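Local coordinates for protein DNA polymerase III subunit beta (Pseudomonas aeruginosa, PDB 4TSZ) that forms the bacterial sliding clamp, which tethers DNA polymerases and other proteins to DNA and so makes replication processive, at residues E[145-150]-E[197-202]. Sequence-based numbering, arbitrary orientation.
Sequences FAMAQQ and VPRKGI
The guanidinium of Arg199 lies between Met147 and Gln149, and the three side chains give a worked example of how a single arginine can tie a loop to the start of a helix. Its NH1 donates to the carbonyl oxygen of Ala148 across 3.1 Å, along a bent path (N-H...O 146°). The nitrogen sits well above that carbonyl's plane, while the oxygen is tilted moderately from the plane of the guanidinium. The same NH1 also donates a hydrogen bond to a water at the edge of the group and in its plane; this water lies 2.8 Å from Met147 O and can donate to it, with a weaker, longer approach to Phe145 O, though more acceptors are within its reach than it has protons for. The water thus probably links the arginine to the backbone around Met147. Gln149 crosses one face of the guanidinium, its CG 3.7 Å above the plane and displaced toward the rim. CG anti to the backbone nitrogen (chi1 -164°) and an extended chain carry Gln149 across the face; the last torsion then turns the amide nearly upright on the guanidinium, the two planes 86° apart. NE2 comes within 3.2 Å of Arg199 NH2, but both are donors, and the pair is no hydrogen bond. In the central domain of the beta clamp, the loop between helix 133-141 and strand 158-164 thus meets helix 199-208 where it leaves edge strand 193-198. Met147 supplies the apolar half of the contact from the opposite side of the guanidinium. Bent at its last torsion, it brings SD to 3.6 Å from Ile202 CG2 and lays CE 3.7 Å from Arg199 CB, at the root of the arginine. Met159 of strand 158-164 touches both Met147 and Ile202.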
loop_
_atom_site.group_PDB
_atom_site.type_symbol
_atom_site.label_atom_id
_atom_site.label_comp_id
_atom_site.label_asym_id
_atom_site.label_seq_id
_atom_site.Cartn_x
_atom_site.Cartn_y
_atom_site.Cartn_z
ATOM N N PHE E 145 -6.144 15.312 12.149
ATOM C CA PHE E 145 -5.255 15.831 11.098
ATOM C C PHE E 145 -4.519 17.113 11.540
ATOM O O PHE E 145 -3.462 17.403 10.987
ATOM C CB PHE E 145 -6.069 16.111 9.823
ATOM C CG PHE E 145 -7.001 17.308 9.939
ATOM C CD1 PHE E 145 -6.545 18.596 9.667
ATOM C CD2 PHE E 145 -8.319 17.148 10.351
ATOM C CE1 PHE E 145 -7.381 19.698 9.815
ATOM C CE2 PHE E 145 -9.164 18.255 10.488
ATOM C CZ PHE E 145 -8.697 19.519 10.187
ATOM N N ALA E 146 -5.101 17.904 12.490
ATOM C CA ALA E 146 -4.520 19.179 12.930
ATOM C C ALA E 146 -3.439 19.072 13.987
ATOM O O ALA E 146 -2.761 20.067 14.240
ATOM C CB ALA E 146 -5.602 20.160 13.371
ATOM N N MET E 147 -3.255 17.878 14.587
ATOM C CA MET E 147 -2.224 17.671 15.617
ATOM C C MET E 147 -0.862 17.896 14.999
ATOM O O MET E 147 -0.640 17.572 13.819
ATOM C CB MET E 147 -2.217 16.229 16.183
ATOM C CG MET E 147 -3.493 15.792 16.864
ATOM S SD MET E 147 -3.363 14.145 17.629
ATOM C CE MET E 147 -3.267 13.081 16.169
ATOM N N ALA E 148 0.065 18.417 15.794
ATOM C CA ALA E 148 1.426 18.558 15.316
ATOM C C ALA E 148 2.075 17.164 15.362
ATOM O O ALA E 148 1.591 16.247 16.044
ATOM C CB ALA E 148 2.193 19.543 16.188
ATOM N N GLN E 149 3.131 17.010 14.581
ATOM C CA GLN E 149 3.939 15.815 14.528
ATOM C C GLN E 149 5.372 16.269 14.739
ATOM O O GLN E 149 5.890 17.095 13.972
ATOM C CB GLN E 149 3.764 15.122 13.166
ATOM C CG GLN E 149 4.246 13.679 13.151
ATOM C CD GLN E 149 3.992 13.025 11.817
ATOM O OE1 GLN E 149 4.662 13.301 10.819
ATOM N NE2 GLN E 149 3.019 12.135 11.768
ATOM N N GLN E 150 5.992 15.784 15.806
ATOM C CA GLN E 150 7.383 16.091 16.150
ATOM C C GLN E 150 7.716 17.595 16.309
ATOM O O GLN E 150 8.852 18.008 16.084
ATOM C CB GLN E 150 8.363 15.326 15.241
ATOM C CG GLN E 150 8.202 13.799 15.324
ATOM C CD GLN E 150 8.089 13.124 13.972
ATOM O OE1 GLN E 150 7.632 13.713 12.977
ATOM N NE2 GLN E 150 8.484 11.855 13.911
ATOM N N VAL E 197 -3.693 13.727 25.117
ATOM C CA VAL E 197 -3.383 12.361 24.714
ATOM C C VAL E 197 -2.320 12.409 23.597
ATOM O O VAL E 197 -2.558 13.084 22.587
ATOM C CB VAL E 197 -4.641 11.564 24.302
ATOM C CG1 VAL E 197 -4.305 10.093 24.043
ATOM C CG2 VAL E 197 -5.732 11.681 25.366
ATOM N N PRO E 198 -1.160 11.703 23.755
ATOM C CA PRO E 198 -0.134 11.703 22.681
ATOM C C PRO E 198 -0.699 11.260 21.341
ATOM O O PRO E 198 -1.612 10.426 21.306
ATOM C CB PRO E 198 0.938 10.722 23.195
ATOM C CG PRO E 198 0.727 10.668 24.694
ATOM C CD PRO E 198 -0.748 10.862 24.901
ATOM N N ARG E 199 -0.191 11.853 20.244
ATOM C CA ARG E 199 -0.676 11.577 18.888
ATOM C C ARG E 199 -0.771 10.100 18.515
ATOM O O ARG E 199 -1.817 9.678 18.024
ATOM C CB ARG E 199 0.008 12.435 17.808
ATOM C CG ARG E 199 1.520 12.257 17.680
ATOM C CD ARG E 199 2.073 12.870 16.399
ATOM N NE ARG E 199 1.576 12.192 15.200
ATOM C CZ ARG E 199 0.678 12.706 14.368
ATOM N NH1 ARG E 199 0.189 13.923 14.573
ATOM N NH2 ARG E 199 0.274 12.012 13.311
ATOM N N LYS E 200 0.276 9.308 18.816
ATOM C CA LYS E 200 0.284 7.870 18.508
ATOM C C LYS E 200 -0.850 7.125 19.233
ATOM O O LYS E 200 -1.550 6.329 18.596
ATOM C CB LYS E 200 1.664 7.243 18.798
ATOM C CG LYS E 200 1.864 5.858 18.191
ATOM C CD LYS E 200 3.319 5.381 18.319
ATOM C CE LYS E 200 3.519 4.015 17.703
ATOM N NZ LYS E 200 4.922 3.554 17.854
ATOM N N GLY E 201 -1.026 7.429 20.528
ATOM C CA GLY E 201 -2.058 6.853 21.386
ATOM C C GLY E 201 -3.471 7.160 20.935
ATOM O O GLY E 201 -4.295 6.244 20.824
ATOM N N ILE E 202 -3.763 8.448 20.674
ATOM C CA ILE E 202 -5.101 8.873 20.240
ATOM C C ILE E 202 -5.514 8.273 18.882
ATOM O O ILE E 202 -6.671 7.884 18.720
ATOM C CB ILE E 202 -5.334 10.417 20.365
ATOM C CG1 ILE E 202 -6.823 10.760 20.498
ATOM C CG2 ILE E 202 -4.677 11.205 19.235
ATOM C CD1 ILE E 202 -7.437 10.490 21.897
HETATM O O HOH W 1 -1.490 15.289 12.423
#